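Local coordinates for protein techylectin-5A (Tachypleus tridentatus, PDB 1JC9) that acts as an innate-immunity lectin of the horseshoe crab, recognising acetyl-group-bearing substances and agglutinating bacteria and human erythrocytes, at residues C219-L227 / A237-Y248; D45-L53 / G62-W70. All blocks are in the same frame, centred on the assembly; numbering follows the deposited sequence.

Interaction 1 of 2, residues C219-L227 / A237-Y248; sequences CHESNLNGL and ADGIEWRAWKGY. With NAG (2-acetamido-2-deoxy-beta-D-glucopyranose), chain B.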
loop_
_atom_site.group_PDB
_atom_site.type_symbol
_atom_site.label_atom_id
_atom_site.label_comp_id
_atom_site.label_asym_id
_atom_site.label_seq_id
_atom_site.Cartn_x
_atom_site.Cartn_y
_atom_site.Cartn_z
ATOM N N CYS A 219 -15.773 -4.105 7.901
ATOM C CA CYS A 219 -15.036 -4.159 6.650
ATOM C C CYS A 219 -13.575 -3.725 6.789
ATOM O O CYS A 219 -12.684 -4.335 6.186
ATOM C CB CYS A 219 -15.718 -3.267 5.620
ATOM S SG CYS A 219 -17.274 -3.908 4.925
ATOM N N HIS A 220 -13.322 -2.674 7.573
ATOM C CA HIS A 220 -11.949 -2.194 7.727
ATOM C C HIS A 220 -11.691 -1.277 8.913
ATOM O O HIS A 220 -12.616 -0.781 9.559
ATOM C CB HIS A 220 -11.523 -1.432 6.467
ATOM C CG HIS A 220 -12.090 -0.048 6.383
ATOM N ND1 HIS A 220 -11.686 0.974 7.217
ATOM C CD2 HIS A 220 -13.055 0.474 5.589
ATOM C CE1 HIS A 220 -12.375 2.066 6.939
ATOM N NE2 HIS A 220 -13.214 1.790 5.956
ATOM N N GLU A 221 -10.404 -1.059 9.172
ATOM C CA GLU A 221 -9.940 -0.150 10.209
ATOM C C GLU A 221 -8.983 0.802 9.487
ATOM O O GLU A 221 -8.667 1.881 9.985
ATOM C CB GLU A 221 -9.226 -0.895 11.338
ATOM C CG GLU A 221 -10.144 -1.828 12.118
ATOM C CD GLU A 221 -9.673 -2.066 13.540
ATOM O OE1 GLU A 221 -8.514 -2.485 13.736
ATOM O OE2 GLU A 221 -10.472 -1.828 14.470
ATOM N N SER A 222 -8.523 0.382 8.307
ATOM C CA SER A 222 -7.653 1.206 7.457
ATOM C C SER A 222 -8.204 1.077 6.037
ATOM O O SER A 222 -8.628 -0.003 5.631
ATOM C CB SER A 222 -6.187 0.748 7.530
ATOM O OG SER A 222 -6.030 -0.617 7.202
ATOM N N ASN A 223 -8.205 2.174 5.285
ATOM C CA ASN A 223 -8.771 2.172 3.935
ATOM C C ASN A 223 -7.989 3.137 3.045
ATOM O O ASN A 223 -8.566 4.018 2.411
ATOM C CB ASN A 223 -10.248 2.600 4.042
ATOM C CG ASN A 223 -11.033 2.383 2.762
ATOM O OD1 ASN A 223 -10.983 1.311 2.159
ATOM N ND2 ASN A 223 -11.789 3.394 2.355
ATOM N N LEU A 224 -6.675 2.947 2.987
ATOM C CA LEU A 224 -5.790 3.823 2.223
ATOM C C LEU A 224 -6.057 3.986 0.731
ATOM O O LEU A 224 -5.606 4.961 0.125
ATOM C CB LEU A 224 -4.338 3.410 2.470
ATOM C CG LEU A 224 -3.684 4.053 3.704
ATOM C CD1 LEU A 224 -4.679 4.216 4.844
ATOM C CD2 LEU A 224 -2.497 3.218 4.135
ATOM N N ASN A 225 -6.782 3.045 0.131
ATOM C CA ASN A 225 -7.107 3.166 -1.286
ATOM C C ASN A 225 -8.520 3.721 -1.462
ATOM O O ASN A 225 -9.123 3.568 -2.525
ATOM C CB ASN A 225 -6.997 1.816 -2.000
ATOM C CG ASN A 225 -5.558 1.372 -2.187
ATOM O OD1 ASN A 225 -4.639 2.194 -2.206
ATOM N ND2 ASN A 225 -5.355 0.068 -2.344
ATOM N N GLY A 226 -9.039 4.373 -0.421
ATOM C CA GLY A 226 -10.378 4.935 -0.488
ATOM C C GLY A 226 -10.437 6.271 -1.213
ATOM O O GLY A 226 -9.459 6.701 -1.824
ATOM N N LEU A 227 -11.591 6.929 -1.142
ATOM C CA LEU A 227 -11.784 8.221 -1.795
ATOM C C LEU A 227 -10.884 9.285 -1.190
ATOM O O LEU A 227 -10.628 9.282 0.011
ATOM C CB LEU A 227 -13.248 8.677 -1.673
ATOM C CG LEU A 227 -14.339 7.749 -2.218
ATOM C CD1 LEU A 227 -15.694 8.421 -2.068
ATOM C CD2 LEU A 227 -14.077 7.425 -3.679
ATOM N N ALA A 237 -16.525 6.498 6.923
ATOM C CA ALA A 237 -15.337 5.714 6.604
ATOM C C ALA A 237 -15.016 5.395 5.144
ATOM O O ALA A 237 -14.361 4.390 4.867
ATOM C CB ALA A 237 -15.395 4.414 7.398
ATOM N N ASP A 238 -15.439 6.236 4.206
ATOM C CA ASP A 238 -15.158 5.938 2.806
ATOM C C ASP A 238 -13.988 6.709 2.204
ATOM O O ASP A 238 -13.781 6.684 0.995
ATOM C CB ASP A 238 -16.425 6.119 1.962
ATOM C CG ASP A 238 -17.054 7.485 2.124
ATOM O OD1 ASP A 238 -16.701 8.208 3.080
ATOM O OD2 ASP A 238 -17.918 7.829 1.290
ATOM N N GLY A 239 -13.222 7.383 3.058
ATOM C CA GLY A 239 -12.054 8.122 2.600
ATOM C C GLY A 239 -10.793 7.360 2.997
ATOM O O GLY A 239 -10.886 6.184 3.355
ATOM N N ILE A 240 -9.632 8.018 2.932
ATOM C CA ILE A 240 -8.341 7.409 3.295
ATOM C C ILE A 240 -8.257 7.365 4.823
ATOM O O ILE A 240 -7.665 8.248 5.441
ATOM C CB ILE A 240 -7.141 8.261 2.778
ATOM C CG1 ILE A 240 -7.325 8.611 1.298
ATOM C CG2 ILE A 240 -5.827 7.513 2.993
ATOM C CD1 ILE A 240 -7.537 7.434 0.417
ATOM N N GLU A 241 -8.827 6.328 5.426
ATOM C CA GLU A 241 -8.865 6.217 6.882
ATOM C C GLU A 241 -7.815 5.341 7.559
ATOM O O GLU A 241 -7.347 4.341 7.007
ATOM C CB GLU A 241 -10.234 5.684 7.326
ATOM C CG GLU A 241 -11.453 6.190 6.545
ATOM C CD GLU A 241 -11.798 7.636 6.846
ATOM O OE1 GLU A 241 -11.661 8.052 8.022
ATOM O OE2 GLU A 241 -12.222 8.350 5.908
ATOM N N TRP A 242 -7.461 5.735 8.775
ATOM C CA TRP A 242 -6.553 4.972 9.620
ATOM C C TRP A 242 -7.197 5.188 10.982
ATOM O O TRP A 242 -6.869 6.117 11.720
ATOM C CB TRP A 242 -5.125 5.513 9.580
ATOM C CG TRP A 242 -4.161 4.589 10.277
ATOM C CD1 TRP A 242 -3.833 4.591 11.604
ATOM C CD2 TRP A 242 -3.450 3.487 9.692
ATOM N NE1 TRP A 242 -2.964 3.561 11.882
ATOM C CE2 TRP A 242 -2.713 2.867 10.727
ATOM C CE3 TRP A 242 -3.367 2.962 8.394
ATOM C CZ2 TRP A 242 -1.899 1.744 10.503
ATOM C CZ3 TRP A 242 -2.560 1.847 8.172
ATOM C CH2 TRP A 242 -1.836 1.250 9.224
ATOM N N ARG A 243 -8.158 4.324 11.276
ATOM C CA ARG A 243 -8.948 4.388 12.495
ATOM C C ARG A 243 -8.249 4.721 13.807
ATOM O O ARG A 243 -8.687 5.618 14.529
ATOM C CB ARG A 243 -9.722 3.082 12.670
ATOM C CG ARG A 243 -10.670 3.103 13.856
ATOM C CD ARG A 243 -11.286 1.745 14.084
ATOM N NE ARG A 243 -12.182 1.748 15.232
ATOM C CZ ARG A 243 -12.949 0.720 15.584
ATOM N NH1 ARG A 243 -12.930 -0.402 14.870
ATOM N NH2 ARG A 243 -13.737 0.816 16.647
ATOM N N ALA A 244 -7.178 4.001 14.121
ATOM C CA ALA A 244 -6.478 4.213 15.382
ATOM C C ALA A 244 -5.937 5.621 15.590
ATOM O O ALA A 244 -5.683 6.023 16.722
ATOM C CB ALA A 244 -5.353 3.191 15.530
ATOM N N TRP A 245 -5.759 6.378 14.516
ATOM C CA TRP A 245 -5.240 7.729 14.663
ATOM C C TRP A 245 -6.298 8.819 14.499
ATOM O O TRP A 245 -6.481 9.642 15.395
ATOM C CB TRP A 245 -4.086 7.968 13.675
ATOM C CG TRP A 245 -3.446 9.330 13.802
ATOM C CD1 TRP A 245 -3.397 10.114 14.925
ATOM C CD2 TRP A 245 -2.746 10.054 12.780
ATOM N NE1 TRP A 245 -2.714 11.277 14.663
ATOM C CE2 TRP A 245 -2.303 11.268 13.356
ATOM C CE3 TRP A 245 -2.448 9.794 11.435
ATOM C CZ2 TRP A 245 -1.577 12.225 12.632
ATOM C CZ3 TRP A 245 -1.723 10.746 10.713
ATOM C CH2 TRP A 245 -1.297 11.946 11.316
ATOM N N LYS A 246 -7.006 8.820 13.373
ATOM C CA LYS A 246 -8.004 9.858 13.119
ATOM C C LYS A 246 -9.473 9.428 13.073
ATOM O O LYS A 246 -10.338 10.235 12.731
ATOM C CB LYS A 246 -7.662 10.581 11.815
ATOM C CG LYS A 246 -6.315 11.287 11.818
ATOM C CD LYS A 246 -6.332 12.488 12.748
ATOM C CE LYS A 246 -5.086 13.344 12.577
ATOM N NZ LYS A 246 -5.134 14.564 13.434
ATOM N N GLY A 247 -9.765 8.175 13.408
ATOM C CA GLY A 247 -11.145 7.714 13.383
ATOM C C GLY A 247 -11.671 7.337 12.003
ATOM O O GLY A 247 -10.900 6.990 11.103
ATOM N N TYR A 248 -12.988 7.408 11.828
ATOM C CA TYR A 248 -13.611 7.065 10.551
ATOM C C TYR A 248 -14.139 8.254 9.747
ATOM O O TYR A 248 -14.807 8.061 8.730
ATOM C CB TYR A 248 -14.761 6.083 10.768
ATOM C CG TYR A 248 -14.336 4.656 11.031
ATOM C CD1 TYR A 248 -13.438 4.010 10.181
ATOM C CD2 TYR A 248 -14.883 3.929 12.091
ATOM C CE1 TYR A 248 -13.101 2.679 10.371
ATOM C CE2 TYR A 248 -14.555 2.596 12.289
ATOM C CZ TYR A 248 -13.663 1.976 11.421
ATOM O OH TYR A 248 -13.359 0.648 11.584
HETATM C C1 NAG B . -16.261 -1.544 12.365
HETATM C C2 NAG B . -17.102 -1.472 11.006
HETATM C C3 NAG B . -18.635 -1.475 11.377
HETATM C C4 NAG B . -18.896 -2.798 12.059
HETATM C C5 NAG B . -18.009 -2.872 13.354
HETATM C C6 NAG B . -18.192 -4.201 14.093
HETATM C C7 NAG B . -16.097 -0.377 9.101
HETATM C C8 NAG B . -15.716 0.834 8.307
HETATM N N2 NAG B . -16.768 -0.226 10.299
HETATM O O1 NAG B . -14.814 -1.548 12.147
HETATM O O3 NAG B . -19.443 -1.421 10.202
HETATM O O4 NAG B . -20.318 -2.889 12.431
HETATM O O5 NAG B . -16.579 -2.769 13.069
HETATM O O6 NAG B . -17.294 -4.071 15.239
HETATM O O7 NAG B . -15.785 -1.500 8.634
#
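The hydroxyl of Tyr-248 donates to His-220 O in the carbonyl plane (OH to O 2.6 Å) and accepts from O1 of the bound NAG, so one oxygen ties the two segments to the sugar. The imidazole is oriented by a bond of its own: His-220 NE2 donates to Ala-237 O at 3.0 Å, meeting a lone pair with the acceptor 12° out of the ring plane. Glu-221 OE2 forms a salt bridge with Arg-243 NH1 (2.9 Å), carried there by an extended chain with CG anti to the backbone N (chi1 -175°). Tyr-248, His-220, Ala-237 and Arg-243 build part of the acetyl-binding pocket of the fibrinogen C-terminal domain: the N atoms of Cys-219 and His-220 both donate to NAG O7, while methyl C8 lies 3.6 Å above the His-220 plane, towards its rim. Asn-223 CB backs the opposite face. Tyr-236 and Arg-186 are also hydrogen-bonded to the sugar. Deeper, Asn-223 N donates to Glu-241 O, and Asn-223 ND2 to Gly-239 O (3.1 Å) and Tyr-210 O, while OD1 is hydrogen-bonded to Tyr-216 OH. Leu-224 CD1 packs against Ile-240 CG2 and the Trp-242 ring edge; Leu-224 and Ile-240 both touch Val-255 of strand 250-261.

Interaction 2 of 2, residues D45-L53 / G62-W70; sequences DPTDCADIL and GYRIWPKSW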
loop_
_atom_site.group_PDB
_atom_site.type_symbol
_atom_site.label_atom_id
_atom_site.label_comp_id
_atom_site.label_asym_id
_atom_site.label_seq_id
_atom_site.Cartn_x
_atom_site.Cartn_y
_atom_site.Cartn_z
ATOM N N ASP A 45 20.607 -6.419 -12.047
ATOM C CA ASP A 45 21.296 -6.917 -10.865
ATOM C C ASP A 45 20.537 -6.551 -9.581
ATOM O O ASP A 45 20.243 -7.424 -8.766
ATOM C CB ASP A 45 22.729 -6.371 -10.835
ATOM C CG ASP A 45 23.509 -6.839 -9.624
ATOM O OD1 ASP A 45 23.283 -6.291 -8.522
ATOM O OD2 ASP A 45 24.344 -7.759 -9.775
ATOM N N PRO A 46 20.205 -5.261 -9.381
ATOM C CA PRO A 46 19.473 -4.887 -8.160
ATOM C C PRO A 46 18.031 -5.407 -8.175
ATOM O O PRO A 46 17.296 -5.179 -9.137
ATOM C CB PRO A 46 19.555 -3.363 -8.164
ATOM C CG PRO A 46 19.599 -3.034 -9.640
ATOM C CD PRO A 46 20.546 -4.072 -10.183
ATOM N N THR A 47 17.634 -6.100 -7.105
ATOM C CA THR A 47 16.296 -6.683 -7.001
ATOM C C THR A 47 15.240 -5.784 -6.356
ATOM O O THR A 47 14.041 -6.084 -6.419
ATOM C CB THR A 47 16.337 -8.015 -6.215
ATOM O OG1 THR A 47 16.702 -7.761 -4.849
ATOM C CG2 THR A 47 17.352 -8.968 -6.842
ATOM N N ASP A 48 15.686 -4.701 -5.726
ATOM C CA ASP A 48 14.782 -3.752 -5.079
ATOM C C ASP A 48 15.551 -2.490 -4.705
ATOM O O ASP A 48 16.724 -2.353 -5.036
ATOM C CB ASP A 48 14.142 -4.366 -3.823
ATOM C CG ASP A 48 15.169 -4.761 -2.773
ATOM O OD1 ASP A 48 16.244 -4.127 -2.724
ATOM O OD2 ASP A 48 14.895 -5.696 -1.985
ATOM N N CYS A 49 14.899 -1.569 -4.005
ATOM C CA CYS A 49 15.556 -0.330 -3.615
ATOM C C CYS A 49 16.661 -0.480 -2.563
ATOM O O CYS A 49 17.548 0.368 -2.482
ATOM C CB CYS A 49 14.521 0.671 -3.128
ATOM S SG CYS A 49 13.366 1.218 -4.419
ATOM N N ALA A 50 16.609 -1.532 -1.749
ATOM C CA ALA A 50 17.655 -1.740 -0.748
ATOM C C ALA A 50 18.955 -2.040 -1.494
ATOM O O ALA A 50 20.022 -1.553 -1.117
ATOM C CB ALA A 50 17.291 -2.908 0.172
ATOM N N ASP A 51 18.856 -2.846 -2.555
ATOM C CA ASP A 51 20.017 -3.186 -3.370
ATOM C C ASP A 51 20.551 -1.925 -4.042
ATOM O O ASP A 51 21.763 -1.710 -4.112
ATOM C CB ASP A 51 19.652 -4.200 -4.463
ATOM C CG ASP A 51 19.479 -5.606 -3.928
ATOM O OD1 ASP A 51 19.813 -5.847 -2.752
ATOM O OD2 ASP A 51 19.019 -6.476 -4.695
ATOM N N ILE A 52 19.638 -1.100 -4.544
ATOM C CA ILE A 52 20.015 0.147 -5.208
ATOM C C ILE A 52 20.830 1.016 -4.253
ATOM O O ILE A 52 21.821 1.632 -4.651
ATOM C CB ILE A 52 18.765 0.946 -5.661
ATOM C CG1 ILE A 52 18.026 0.192 -6.772
ATOM C CG2 ILE A 52 19.171 2.334 -6.135
ATOM C CD1 ILE A 52 18.743 0.175 -8.098
ATOM N N LEU A 53 20.409 1.059 -2.990
ATOM C CA LEU A 53 21.100 1.859 -1.983
ATOM C C LEU A 53 22.497 1.314 -1.730
ATOM O O LEU A 53 23.464 2.072 -1.652
ATOM C CB LEU A 53 20.314 1.866 -0.668
ATOM C CG LEU A 53 20.910 2.710 0.465
ATOM C CD1 LEU A 53 20.908 4.173 0.061
ATOM C CD2 LEU A 53 20.104 2.530 1.736
ATOM N N GLY A 62 12.933 7.482 -9.244
ATOM C CA GLY A 62 12.637 6.275 -9.989
ATOM C C GLY A 62 13.879 5.532 -10.431
ATOM O O GLY A 62 14.839 6.135 -10.916
ATOM N N TYR A 63 13.860 4.214 -10.255
ATOM C CA TYR A 63 14.974 3.352 -10.640
ATOM C C TYR A 63 14.411 2.092 -11.269
ATOM O O TYR A 63 13.292 1.678 -10.955
ATOM C CB TYR A 63 15.790 2.933 -9.418
ATOM C CG TYR A 63 16.591 4.028 -8.769
ATOM C CD1 TYR A 63 17.930 4.231 -9.105
ATOM C CD2 TYR A 63 16.019 4.848 -7.797
ATOM C CE1 TYR A 63 18.685 5.231 -8.481
ATOM C CE2 TYR A 63 16.760 5.848 -7.169
ATOM C CZ TYR A 63 18.093 6.033 -7.514
ATOM O OH TYR A 63 18.832 7.009 -6.884
ATOM N N ARG A 64 15.194 1.479 -12.147
ATOM C CA ARG A 64 14.786 0.245 -12.798
ATOM C C ARG A 64 15.367 -0.887 -11.960
ATOM O O ARG A 64 16.541 -0.855 -11.591
ATOM C CB ARG A 64 15.351 0.180 -14.220
ATOM C CG ARG A 64 14.913 -1.050 -15.004
ATOM C CD ARG A 64 15.585 -1.119 -16.367
ATOM N NE ARG A 64 15.161 -2.300 -17.118
ATOM C CZ ARG A 64 15.758 -2.736 -18.224
ATOM N NH1 ARG A 64 16.811 -2.093 -18.712
ATOM N NH2 ARG A 64 15.301 -3.818 -18.843
ATOM N N ILE A 65 14.545 -1.874 -11.633
ATOM C CA ILE A 65 15.024 -2.997 -10.842
ATOM C C ILE A 65 14.756 -4.322 -11.544
ATOM O O ILE A 65 13.911 -4.406 -12.436
ATOM C CB ILE A 65 14.361 -3.045 -9.443
ATOM C CG1 ILE A 65 12.838 -3.142 -9.579
ATOM C CG2 ILE A 65 14.755 -1.817 -8.643
ATOM C CD1 ILE A 65 12.140 -3.535 -8.280
ATOM N N TRP A 66 15.490 -5.349 -11.126
ATOM C CA TRP A 66 15.356 -6.693 -11.671
ATOM C C TRP A 66 14.875 -7.640 -10.575
ATOM O O TRP A 66 15.683 -8.290 -9.910
ATOM C CB TRP A 66 16.711 -7.198 -12.190
ATOM C CG TRP A 66 17.042 -6.801 -13.591
ATOM C CD1 TRP A 66 16.918 -7.575 -14.713
ATOM C CD2 TRP A 66 17.562 -5.539 -14.028
ATOM N NE1 TRP A 66 17.332 -6.872 -15.820
ATOM C CE2 TRP A 66 17.730 -5.620 -15.429
ATOM C CE3 TRP A 66 17.902 -4.349 -13.371
ATOM C CZ2 TRP A 66 18.226 -4.553 -16.188
ATOM C CZ3 TRP A 66 18.395 -3.286 -14.129
ATOM C CH2 TRP A 66 18.550 -3.400 -15.523
ATOM N N PRO A 67 13.558 -7.721 -10.348
ATOM C CA PRO A 67 13.147 -8.650 -9.294
ATOM C C PRO A 67 13.549 -10.067 -9.709
ATOM O O PRO A 67 13.747 -10.338 -10.899
ATOM C CB PRO A 67 11.632 -8.449 -9.229
ATOM C CG PRO A 67 11.278 -8.022 -10.613
ATOM C CD PRO A 67 12.397 -7.075 -10.979
ATOM N N LYS A 68 13.683 -10.969 -8.742
ATOM C CA LYS A 68 14.074 -12.329 -9.076
ATOM C C LYS A 68 13.102 -12.987 -10.046
ATOM O O LYS A 68 13.487 -13.880 -10.793
ATOM C CB LYS A 68 14.228 -13.167 -7.807
ATOM C CG LYS A 68 15.406 -12.717 -6.964
ATOM C CD LYS A 68 15.703 -13.680 -5.832
ATOM C CE LYS A 68 16.939 -13.230 -5.063
ATOM N NZ LYS A 68 17.287 -14.165 -3.957
ATOM N N SER A 69 11.852 -12.535 -10.044
ATOM C CA SER A 69 10.836 -13.081 -10.944
ATOM C C SER A 69 10.694 -12.247 -12.216
ATOM O O SER A 69 9.629 -12.247 -12.836
ATOM C CB SER A 69 9.469 -13.127 -10.250
ATOM O OG SER A 69 9.504 -13.943 -9.099
ATOM N N TRP A 70 11.750 -11.541 -12.612
ATOM C CA TRP A 70 11.666 -10.700 -13.805
ATOM C C TRP A 70 11.232 -11.456 -15.059
ATOM O O TRP A 70 10.616 -10.875 -15.950
ATOM C CB TRP A 70 12.999 -9.982 -14.077
ATOM C CG TRP A 70 14.132 -10.880 -14.490
ATOM C CD1 TRP A 70 15.090 -11.417 -13.682
ATOM C CD2 TRP A 70 14.411 -11.354 -15.814
ATOM N NE1 TRP A 70 15.952 -12.195 -14.419
ATOM C CE2 TRP A 70 15.557 -12.175 -15.730
ATOM C CE3 TRP A 70 13.800 -11.165 -17.063
ATOM C CZ2 TRP A 70 16.111 -12.811 -16.852
ATOM C CZ3 TRP A 70 14.351 -11.802 -18.182
ATOM C CH2 TRP A 70 15.495 -12.614 -18.063
#
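Ile-52 and Tyr-63 meet where the first turn of helix 49-53 faces strand 62-65. From its CB, which is directed at the strand, Ile-52 sends two branches. CG2 sits over one face of the Tyr-63 ring, 3.8 Å from the centroid and 16° off the normal, a CH-pi contact whose nearest ring atom is CD1. CG1 leads to the next inward residue of the strand, lying 4.3 Å from Ile-65 CG2, and CD1 at the tip comes only loosely near Arg-64 O. A chi1 of -67° puts CG1 opposite the carbonyl carbon and CG2 opposite the backbone N, so the branches meet different residues of the strand. Ile-65 continues the apolar seam: its CG2 rests by Asp-48 CA and its CD1 is 3.7 Å from Thr-47 O, while Val-78 and Leu-133 also touch it.

The polar join lies further along. Trp-66 N donates to Pro-46 O at 2.7 Å in a nearly straight bond, and Thr-47 CA makes a CA-H...O contact with Trp-66 O. Asp-45 N lies 3.7 Å from Trp-66 CE3, approaching the indole obliquely. Thr-47 is braced by Asp-51 OD2, which accepts from both its N and its OG1; Arg-137 is a further partner of OG1. Asp-48 OD1 takes the hydrogen of Asp-51 N and, weakly, that of Ala-50 N, while OD2 is held by Arg-137 and Tyr-139. The arrangement is an N-capped helix, linked by the Cys-49 to Cys-80 disulfide and set at 104° against an end strand of the sheet in the N-terminal part of the fibrinogen C-terminal domain.

Interactions 1 and 2 lie on opposite sides of the chain's centre, their own centres 31 Å apart and their nearest atoms about 18 Å apart. Interaction 1 is mostly buried and joins two largely irregular segments through six hydrogen bonds and a salt bridge; interaction 2 is partly buried and packs a helix on a strand by apolar side chains, its single cross-segment hydrogen bond joining the flanking loops. The buried areas are 716 and 468 Å². Ring faces serve differently too: one takes the sugar's methyl, the other an isoleucine branch. Both contacts reach strand 250-261, through Leu-224 and Ile-240 in one and Asp-48 in the other, and each includes a disulfide cysteine.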